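Glucose-6-phosphate isomerase (Thermus thermophilus, PDB 1ZZG) probably catalyses the reversible isomerization of glucose 6-phosphate to fructose 6-phosphate, a step shared by glycolysis and gluconeogenesis. Local coordinates at residues L23-L31 and A220-L230; L79-F88 and R253-Q263. All coordinates share one frame; numbering follows the deposited sequence.

The two contacts occupy different levels of the fold. Contact 1 lies toward the periphery, about 22 Å from the centre of the chain, where helix 20-32 covers the turn between helices 206-221 and 228-238. Contact 2 sits about 5 Å from that centre and packs helix 79-88, which follows a strand of the five-stranded parallel sheet, on the start of helix 257-269. Their centres are 26 Å apart and their nearest atoms about 10 Å, with no touch; helix 371-391 packs on both. Only contact 2 reaches the predicted active site: the side chain of Gln263 is about 3 Å from that of Glu267 and about 10 Å from that of Lys406.

Contact 1 of 2, residues L23-L31 and A220-L230; sequences LEEARRRLL and ALAPLEESLPL
Arg27 reaches from helix 20-32 into the connection between helices 206-221 and 228-238, which includes the 3-10 segment 224-226, and binds the backbone carbonyls there. Its NH1 spends its hydrogens on two acceptors, Ala222 O at 2.7 Å and Ala220 O at 2.9 Å. Both oxygens lie in the guanidinium plane and both bonds are nearly straight, although the donor stands above the carbonyl plane of Ala220. NH2 adds a weak bond to Ala222 O and a salt bridge to Glu24 OE1, 3.0 Å away and one turn back on the same helix. With CG of Arg27 anti to its backbone N (chi1 170°) and a bend at chi3, the arginine chain brings its head over Leu230, whose CD1 lies under the centre of one guanidinium face.

Glu24 is occupied at both oxygens: OE1 takes the arginine, while OE2 accepts from a water that in turn accepts from Leu224 N, so the amide at the start of the 3-10 segment is satisfied through solvent. Ser227, at the N-cap position of helix 228-238, gives its OG to Thr219 O rather than to Arg27. Glu24 probably offsets part of the arginine's charge, and together with the two carbonyls it holds the guanidinium in place.

Leucines pack around this polar centre. The side chains of Leu23 and Leu224 cross at about a right angle and touch through their CD1 atoms, and Leu16 of helix 12-18 touches both residues. One helical turn beyond Arg27, Leu31 meets Leu221 tip to tip, CD1 to CD1 at 3.9 Å.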
loop_
_atom_site.group_PDB
_atom_site.type_symbol
_atom_site.label_atom_id
_atom_site.label_comp_id
_atom_site.label_asym_id
_atom_site.label_seq_id
_atom_site.Cartn_x
_atom_site.Cartn_y
_atom_site.Cartn_z
ATOM N N LEU A 23 12.508 23.703 -20.134
ATOM C CA LEU A 23 13.127 22.562 -19.467
ATOM C C LEU A 23 14.622 22.816 -19.230
ATOM O O LEU A 23 15.149 22.494 -18.160
ATOM C CB LEU A 23 12.930 21.289 -20.303
ATOM C CG LEU A 23 11.491 20.785 -20.488
ATOM C CD1 LEU A 23 11.458 19.646 -21.492
ATOM C CD2 LEU A 23 10.932 20.326 -19.150
ATOM N N GLU A 24 15.300 23.394 -20.222
ATOM C CA GLU A 24 16.730 23.687 -20.105
ATOM C C GLU A 24 16.992 24.641 -18.943
ATOM O O GLU A 24 17.957 24.475 -18.195
ATOM C CB GLU A 24 17.266 24.318 -21.395
ATOM C CG GLU A 24 17.157 23.456 -22.645
ATOM C CD GLU A 24 18.117 22.286 -22.654
ATOM O OE1 GLU A 24 18.954 22.174 -21.728
ATOM O OE2 GLU A 24 18.038 21.479 -23.603
ATOM N N GLU A 25 16.126 25.640 -18.797
ATOM C CA GLU A 25 16.263 26.623 -17.727
ATOM C C GLU A 25 15.979 25.985 -16.366
ATOM O O GLU A 25 16.648 26.288 -15.377
ATOM C CB GLU A 25 15.317 27.803 -17.982
ATOM C CG GLU A 25 15.256 28.848 -16.879
ATOM C CD GLU A 25 16.616 29.424 -16.518
ATOM O OE1 GLU A 25 17.575 29.240 -17.299
ATOM O OE2 GLU A 25 16.719 30.071 -15.451
ATOM N N ALA A 26 14.995 25.091 -16.314
ATOM C CA ALA A 26 14.671 24.415 -15.062
ATOM C C ALA A 26 15.910 23.638 -14.607
ATOM O O ALA A 26 16.295 23.689 -13.433
ATOM C CB ALA A 26 13.486 23.468 -15.264
ATOM N N ARG A 27 16.545 22.933 -15.543
ATOM C CA ARG A 27 17.749 22.164 -15.225
ATOM C C ARG A 27 18.902 23.071 -14.779
ATOM O O ARG A 27 19.588 22.780 -13.792
ATOM C CB ARG A 27 18.186 21.314 -16.430
ATOM C CG ARG A 27 19.562 20.674 -16.258
ATOM C CD ARG A 27 19.803 19.510 -17.227
ATOM N NE ARG A 27 19.846 19.921 -18.632
ATOM C CZ ARG A 27 20.006 19.076 -19.647
ATOM N NH1 ARG A 27 20.138 17.772 -19.416
ATOM N NH2 ARG A 27 20.027 19.529 -20.894
ATOM N N ARG A 28 19.116 24.169 -15.501
ATOM C CA ARG A 28 20.184 25.107 -15.150
ATOM C C ARG A 28 19.973 25.635 -13.722
ATOM O O ARG A 28 20.905 25.668 -12.913
ATOM C CB ARG A 28 20.206 26.288 -16.135
ATOM C CG ARG A 28 21.396 27.240 -15.955
ATOM C CD ARG A 28 21.097 28.631 -16.520
ATOM N NE ARG A 28 20.016 29.284 -15.780
ATOM C CZ ARG A 28 20.110 29.713 -14.526
ATOM N NH1 ARG A 28 21.240 29.576 -13.849
ATOM N NH2 ARG A 28 19.058 30.252 -13.930
ATOM N N ARG A 29 18.747 26.051 -13.417
ATOM C CA ARG A 29 18.437 26.571 -12.090
ATOM C C ARG A 29 18.770 25.564 -10.997
ATOM O O ARG A 29 19.281 25.932 -9.937
ATOM C CB ARG A 29 16.959 26.944 -11.982
ATOM C CG ARG A 29 16.563 28.167 -12.779
ATOM C CD ARG A 29 15.119 28.554 -12.508
ATOM N NE ARG A 29 14.745 29.751 -13.259
ATOM C CZ ARG A 29 13.615 30.429 -13.081
ATOM N NH1 ARG A 29 12.732 30.030 -12.172
ATOM N NH2 ARG A 29 13.368 31.513 -13.808
ATOM N N LEU A 30 18.471 24.295 -11.250
ATOM C CA LEU A 30 18.745 23.252 -10.269
ATOM C C LEU A 30 20.247 23.049 -10.082
ATOM O O LEU A 30 20.745 23.026 -8.953
ATOM C CB LEU A 30 18.098 21.932 -10.703
ATOM C CG LEU A 30 18.363 20.718 -9.799
ATOM C CD1 LEU A 30 17.722 20.930 -8.428
ATOM C CD2 LEU A 30 17.809 19.461 -10.462
ATOM N N LEU A 31 20.965 22.903 -11.192
ATOM C CA LEU A 31 22.407 22.691 -11.131
ATOM C C LEU A 31 23.158 23.890 -10.553
ATOM O O LEU A 31 24.208 23.723 -9.924
ATOM C CB LEU A 31 22.959 22.342 -12.522
ATOM C CG LEU A 31 22.477 21.015 -13.132
ATOM C CD1 LEU A 31 23.079 20.820 -14.514
ATOM C CD2 LEU A 31 22.869 19.856 -12.216
ATOM N N ALA A 220 20.301 12.747 -16.684
ATOM C CA ALA A 220 19.888 14.056 -16.192
ATOM C C ALA A 220 20.709 15.182 -16.821
ATOM O O ALA A 220 20.231 16.311 -16.946
ATOM C CB ALA A 220 20.009 14.113 -14.672
ATOM N N LEU A 221 21.941 14.871 -17.216
ATOM C CA LEU A 221 22.827 15.861 -17.827
ATOM C C LEU A 221 22.928 15.738 -19.348
ATOM O O LEU A 221 23.618 16.524 -19.993
ATOM C CB LEU A 221 24.229 15.740 -17.218
ATOM C CG LEU A 221 24.591 16.631 -16.023
ATOM C CD1 LEU A 221 24.876 18.040 -16.512
ATOM C CD2 LEU A 221 23.472 16.622 -15.000
ATOM N N ALA A 222 22.227 14.765 -19.919
ATOM C CA ALA A 222 22.268 14.541 -21.360
ATOM C C ALA A 222 21.467 15.543 -22.197
ATOM O O ALA A 222 20.655 16.311 -21.671
ATOM C CB ALA A 222 21.787 13.122 -21.665
ATOM N N PRO A 223 21.704 15.553 -23.525
ATOM C CA PRO A 223 20.982 16.463 -24.415
ATOM C C PRO A 223 19.497 16.181 -24.181
ATOM O O PRO A 223 19.129 15.044 -23.868
ATOM C CB PRO A 223 21.432 16.016 -25.804
ATOM C CG PRO A 223 22.812 15.536 -25.574
ATOM C CD PRO A 223 22.681 14.751 -24.283
ATOM N N LEU A 224 18.662 17.205 -24.333
ATOM C CA LEU A 224 17.222 17.082 -24.109
ATOM C C LEU A 224 16.599 15.783 -24.626
ATOM O O LEU A 224 15.887 15.096 -23.893
ATOM C CB LEU A 224 16.489 18.277 -24.725
ATOM C CG LEU A 224 14.976 18.330 -24.474
ATOM C CD1 LEU A 224 14.698 18.458 -22.981
ATOM C CD2 LEU A 224 14.376 19.505 -25.224
ATOM N N GLU A 225 16.869 15.456 -25.887
ATOM C CA GLU A 225 16.330 14.251 -26.507
ATOM C C GLU A 225 16.683 12.958 -25.782
ATOM O O GLU A 225 15.971 11.963 -25.905
ATOM C CB GLU A 225 16.808 14.143 -27.959
ATOM C CG GLU A 225 15.734 14.427 -29.000
ATOM C CD GLU A 225 14.504 13.537 -28.843
ATOM O OE1 GLU A 225 14.652 12.299 -28.761
ATOM O OE2 GLU A 225 13.384 14.083 -28.807
ATOM N N GLU A 226 17.780 12.965 -25.032
ATOM C CA GLU A 226 18.211 11.770 -24.315
ATOM C C GLU A 226 18.012 11.903 -22.805
ATOM O O GLU A 226 18.284 10.966 -22.048
ATOM C CB GLU A 226 19.684 11.496 -24.621
ATOM C CG GLU A 226 19.990 11.344 -26.105
ATOM C CD GLU A 226 21.416 11.743 -26.448
ATOM O OE1 GLU A 226 22.357 11.239 -25.794
ATOM O OE2 GLU A 226 21.594 12.564 -27.375
ATOM N N SER A 227 17.530 13.063 -22.370
ATOM C CA SER A 227 17.319 13.310 -20.946
ATOM C C SER A 227 15.946 12.834 -20.487
ATOM O O SER A 227 15.003 13.616 -20.385
ATOM C CB SER A 227 17.481 14.802 -20.642
ATOM O OG SER A 227 17.496 15.032 -19.246
ATOM N N LEU A 228 15.842 11.544 -20.208
ATOM C CA LEU A 228 14.583 10.960 -19.767
ATOM C C LEU A 228 13.951 11.701 -18.583
ATOM O O LEU A 228 12.756 11.963 -18.590
ATOM C CB LEU A 228 14.785 9.472 -19.432
ATOM C CG LEU A 228 15.421 8.646 -20.563
ATOM C CD1 LEU A 228 15.623 7.199 -20.129
ATOM C CD2 LEU A 228 14.533 8.712 -21.796
ATOM N N PRO A 229 14.746 12.059 -17.556
ATOM C CA PRO A 229 14.174 12.769 -16.406
ATOM C C PRO A 229 13.515 14.107 -16.763
ATOM O O PRO A 229 12.526 14.490 -16.146
ATOM C CB PRO A 229 15.371 12.939 -15.469
ATOM C CG PRO A 229 16.226 11.763 -15.801
ATOM C CD PRO A 229 16.159 11.728 -17.310
ATOM N N LEU A 230 14.060 14.819 -17.747
ATOM C CA LEU A 230 13.461 16.095 -18.162
ATOM C C LEU A 230 12.192 15.820 -18.973
ATOM O O LEU A 230 11.257 16.615 -18.962
ATOM C CB LEU A 230 14.436 16.918 -19.013
ATOM C CG LEU A 230 15.484 17.738 -18.262
ATOM C CD1 LEU A 230 16.412 18.396 -19.265
ATOM C CD2 LEU A 230 14.801 18.789 -17.390
HETATM O O HOH W 1 19.861 19.741 -24.316
#

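Contact 2 of 2, residues L79-F88 and R253-Q263; sequences LGPKALEAAF and RLSHLPSWFVQ
Arg253 receives the C-terminal end of segment 79-88: its NH2 donates to Ala87 O at 2.8 Å, and NE adds a weak bond to the same oxygen. A bend at chi3 (59°) turns the guanidinium back to this carbonyl, with the guanidinium plane 81° from that of the Phe88 ring. Without the guanidinium, as with an alanine in its place, Ala87 O would probably lose both donors and a gap would open beside the Phe88 ring. The backbone of Arg253 also takes part, its N hydrogen-bonded to Glu102 OE1 of the second subunit.

Leu254 places CD2 against Ala87 CB and begins a type I turn that ends at Leu257. At His256, CB lies on Ala83 CA and ring atom CD2 is 3.5 Å from Ala86 CB. Its backbone is joined to the helix by two waters: one donates to Ala83 O and Arg253 O and accepts from His256 N, while the other bridges Leu79 O and His256 O.

Leu257 then meets Ala83 CB. Ser259 offers CB and its carbonyl to the branches of Leu79. Trp260 also packs on Ala83 CB, and its CD1 comes within 3.6 Å of Gly80 CA. Finally Gln263, extended beyond CG, lies obliquely across Leu79, with OE1 3.3 Å from Leu79 CD1, while NE2 is hydrogen-bonded to Glu267 OE2 of the predicted proton donor.

The small residues Gly80, Ala83 and Ala87 allow close packing, the axes of 79-88 and 257-263 approaching to 8.4 Å in a nearly antiparallel pair (156°). This joins the helix after the first strand of a parallel SIS-type alpha/beta domain to the helix bearing the probable catalytic glutamate of phosphoglucose isomerase.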
loop_
_atom_site.group_PDB
_atom_site.type_symbol
_atom_site.label_atom_id
_atom_site.label_comp_id
_atom_site.label_asym_id
_atom_site.label_seq_id
_atom_site.Cartn_x
_atom_site.Cartn_y
_atom_site.Cartn_z
ATOM N N LEU A 79 10.623 3.976 3.926
ATOM C CA LEU A 79 10.114 3.668 2.595
ATOM C C LEU A 79 11.166 3.195 1.593
ATOM O O LEU A 79 10.940 2.209 0.882
ATOM C CB LEU A 79 9.324 4.863 2.036
ATOM C CG LEU A 79 8.053 5.220 2.835
ATOM C CD1 LEU A 79 7.376 6.425 2.208
ATOM C CD2 LEU A 79 7.090 4.034 2.880
ATOM N N GLY A 80 12.301 3.891 1.531
ATOM C CA GLY A 80 13.363 3.491 0.618
ATOM C C GLY A 80 13.816 2.086 0.978
ATOM O O GLY A 80 13.900 1.211 0.110
ATOM N N PRO A 81 14.136 1.838 2.262
ATOM C CA PRO A 81 14.567 0.495 2.664
ATOM C C PRO A 81 13.519 -0.583 2.302
ATOM O O PRO A 81 13.868 -1.617 1.728
ATOM C CB PRO A 81 14.776 0.643 4.173
ATOM C CG PRO A 81 15.310 2.029 4.285
ATOM C CD PRO A 81 14.383 2.812 3.341
ATOM N N LYS A 82 12.243 -0.342 2.622
ATOM C CA LYS A 82 11.188 -1.315 2.300
ATOM C C LYS A 82 11.142 -1.629 0.811
ATOM O O LYS A 82 11.085 -2.791 0.415
ATOM C CB LYS A 82 9.795 -0.815 2.718
ATOM C CG LYS A 82 9.429 -1.032 4.184
ATOM C CD LYS A 82 7.928 -0.839 4.410
ATOM C CE LYS A 82 7.537 -1.138 5.854
ATOM N NZ LYS A 82 6.063 -1.071 6.065
ATOM N N ALA A 83 11.146 -0.589 -0.015
ATOM C CA ALA A 83 11.091 -0.773 -1.457
ATOM C C ALA A 83 12.248 -1.626 -1.983
ATOM O O ALA A 83 12.044 -2.517 -2.808
ATOM C CB ALA A 83 11.083 0.586 -2.152
ATOM N N LEU A 84 13.457 -1.357 -1.493
ATOM C CA LEU A 84 14.653 -2.076 -1.933
ATOM C C LEU A 84 14.783 -3.501 -1.382
ATOM O O LEU A 84 15.063 -4.451 -2.132
ATOM C CB LEU A 84 15.900 -1.256 -1.574
ATOM C CG LEU A 84 16.072 0.069 -2.336
ATOM C CD1 LEU A 84 17.180 0.908 -1.698
ATOM C CD2 LEU A 84 16.394 -0.214 -3.804
ATOM N N GLU A 85 14.578 -3.656 -0.078
ATOM C CA GLU A 85 14.685 -4.969 0.553
ATOM C C GLU A 85 13.644 -5.958 0.036
ATOM O O GLU A 85 13.938 -7.137 -0.141
ATOM C CB GLU A 85 14.563 -4.831 2.072
ATOM C CG GLU A 85 14.772 -6.131 2.859
ATOM C CD GLU A 85 13.481 -6.880 3.129
ATOM O OE1 GLU A 85 12.511 -6.234 3.581
ATOM O OE2 GLU A 85 13.435 -8.115 2.902
ATOM N N ALA A 86 12.430 -5.477 -0.212
ATOM C CA ALA A 86 11.365 -6.341 -0.704
ATOM C C ALA A 86 11.709 -6.867 -2.093
ATOM O O ALA A 86 11.373 -7.994 -2.446
ATOM C CB ALA A 86 10.048 -5.576 -0.749
ATOM N N ALA A 87 12.398 -6.045 -2.874
ATOM C CA ALA A 87 12.750 -6.425 -4.232
ATOM C C ALA A 87 14.039 -7.233 -4.373
ATOM O O ALA A 87 14.175 -8.030 -5.306
ATOM C CB ALA A 87 12.833 -5.177 -5.102
ATOM N N PHE A 88 14.972 -7.054 -3.447
ATOM C CA PHE A 88 16.248 -7.736 -3.579
ATOM C C PHE A 88 16.743 -8.578 -2.412
ATOM O O PHE A 88 17.947 -8.785 -2.275
ATOM C CB PHE A 88 17.312 -6.697 -3.949
ATOM C CG PHE A 88 16.918 -5.824 -5.108
ATOM C CD1 PHE A 88 16.640 -6.386 -6.353
ATOM C CD2 PHE A 88 16.815 -4.444 -4.956
ATOM C CE1 PHE A 88 16.267 -5.585 -7.434
ATOM C CE2 PHE A 88 16.445 -3.630 -6.029
ATOM C CZ PHE A 88 16.168 -4.201 -7.274
ATOM N N ARG A 253 7.760 -7.896 -6.650
ATOM C CA ARG A 253 9.034 -7.661 -5.969
ATOM C C ARG A 253 9.168 -6.168 -5.649
ATOM O O ARG A 253 9.754 -5.788 -4.630
ATOM C CB ARG A 253 10.201 -8.108 -6.856
ATOM C CG ARG A 253 10.243 -9.609 -7.124
ATOM C CD ARG A 253 11.333 -9.923 -8.128
ATOM N NE ARG A 253 12.632 -9.478 -7.639
ATOM C CZ ARG A 253 13.682 -9.239 -8.414
ATOM N NH1 ARG A 253 13.583 -9.400 -9.726
ATOM N NH2 ARG A 253 14.833 -8.848 -7.874
ATOM N N LEU A 254 8.614 -5.333 -6.523
ATOM C CA LEU A 254 8.644 -3.881 -6.345
ATOM C C LEU A 254 7.338 -3.355 -5.741
ATOM O O LEU A 254 6.987 -2.195 -5.939
ATOM C CB LEU A 254 8.870 -3.185 -7.687
ATOM C CG LEU A 254 10.242 -3.264 -8.357
ATOM C CD1 LEU A 254 10.188 -2.507 -9.678
ATOM C CD2 LEU A 254 11.308 -2.661 -7.446
ATOM N N SER A 255 6.626 -4.200 -5.005
ATOM C CA SER A 255 5.350 -3.799 -4.407
ATOM C C SER A 255 5.437 -2.601 -3.455
ATOM O O SER A 255 4.430 -1.957 -3.173
ATOM C CB SER A 255 4.729 -4.982 -3.657
ATOM O OG SER A 255 5.471 -5.297 -2.497
ATOM N N HIS A 256 6.629 -2.303 -2.952
ATOM C CA HIS A 256 6.776 -1.187 -2.023
ATOM C C HIS A 256 7.344 0.077 -2.666
ATOM O O HIS A 256 7.500 1.102 -1.994
ATOM C CB HIS A 256 7.636 -1.620 -0.834
ATOM C CG HIS A 256 6.974 -2.649 0.030
ATOM N ND1 HIS A 256 6.104 -2.318 1.046
ATOM C CD2 HIS A 256 6.988 -4.002 -0.025
ATOM C CE1 HIS A 256 5.608 -3.420 1.578
ATOM N NE2 HIS A 256 6.128 -4.457 0.946
ATOM N N LEU A 257 7.643 0.009 -3.963
ATOM C CA LEU A 257 8.185 1.165 -4.662
ATOM C C LEU A 257 7.153 2.288 -4.787
ATOM O O LEU A 257 7.483 3.459 -4.585
ATOM C CB LEU A 257 8.694 0.780 -6.060
ATOM C CG LEU A 257 9.427 1.904 -6.807
ATOM C CD1 LEU A 257 10.666 2.315 -6.027
ATOM C CD2 LEU A 257 9.838 1.438 -8.195
ATOM N N PRO A 258 5.889 1.954 -5.120
ATOM C CA PRO A 258 4.896 3.030 -5.241
ATOM C C PRO A 258 4.798 3.919 -3.999
ATOM O O PRO A 258 4.705 5.139 -4.117
ATOM C CB PRO A 258 3.601 2.273 -5.530
ATOM C CG PRO A 258 4.094 1.098 -6.335
ATOM C CD PRO A 258 5.302 0.661 -5.517
ATOM N N SER A 259 4.830 3.315 -2.814
ATOM C CA SER A 259 4.748 4.092 -1.579
ATOM C C SER A 259 5.921 5.052 -1.469
ATOM O O SER A 259 5.765 6.189 -1.019
ATOM C CB SER A 259 4.726 3.177 -0.356
ATOM O OG SER A 259 3.491 2.503 -0.248
ATOM N N TRP A 260 7.097 4.588 -1.872
ATOM C CA TRP A 260 8.297 5.421 -1.835
ATOM C C TRP A 260 8.115 6.624 -2.764
ATOM O O TRP A 260 8.463 7.757 -2.409
ATOM C CB TRP A 260 9.518 4.612 -2.282
ATOM C CG TRP A 260 10.754 5.439 -2.472
ATOM C CD1 TRP A 260 11.617 5.876 -1.503
ATOM C CD2 TRP A 260 11.242 5.964 -3.712
ATOM N NE1 TRP A 260 12.614 6.644 -2.065
ATOM C CE2 TRP A 260 12.407 6.714 -3.419
ATOM C CE3 TRP A 260 10.808 5.871 -5.043
ATOM C CZ2 TRP A 260 13.144 7.372 -4.412
ATOM C CZ3 TRP A 260 11.545 6.527 -6.036
ATOM C CH2 TRP A 260 12.700 7.268 -5.711
ATOM N N PHE A 261 7.569 6.380 -3.952
ATOM C CA PHE A 261 7.361 7.466 -4.908
ATOM C C PHE A 261 6.322 8.465 -4.415
ATOM O O PHE A 261 6.457 9.678 -4.620
ATOM C CB PHE A 261 6.916 6.932 -6.270
ATOM C CG PHE A 261 6.589 8.027 -7.250
ATOM C CD1 PHE A 261 7.601 8.832 -7.777
ATOM C CD2 PHE A 261 5.268 8.315 -7.576
ATOM C CE1 PHE A 261 7.299 9.912 -8.608
ATOM C CE2 PHE A 261 4.953 9.391 -8.403
ATOM C CZ PHE A 261 5.973 10.193 -8.920
ATOM N N VAL A 262 5.273 7.956 -3.775
ATOM C CA VAL A 262 4.229 8.825 -3.252
ATOM C C VAL A 262 4.812 9.846 -2.266
ATOM O O VAL A 262 4.469 11.026 -2.330
ATOM C CB VAL A 262 3.099 7.997 -2.593
ATOM C CG1 VAL A 262 2.112 8.919 -1.893
ATOM C CG2 VAL A 262 2.364 7.198 -3.664
ATOM N N GLN A 263 5.690 9.410 -1.361
ATOM C CA GLN A 263 6.300 10.362 -0.436
ATOM C C GLN A 263 7.201 11.317 -1.210
ATOM O O GLN A 263 7.196 12.523 -0.970
ATOM C CB GLN A 263 7.159 9.684 0.640
ATOM C CG GLN A 263 8.052 10.713 1.345
ATOM C CD GLN A 263 8.870 10.163 2.494
ATOM O OE1 GLN A 263 9.332 9.029 2.456
ATOM N NE2 GLN A 263 9.078 10.986 3.518
HETATM O O HOH W 2 8.111 1.801 0.538
HETATM O O HOH W 3 9.402 -3.190 -3.446
#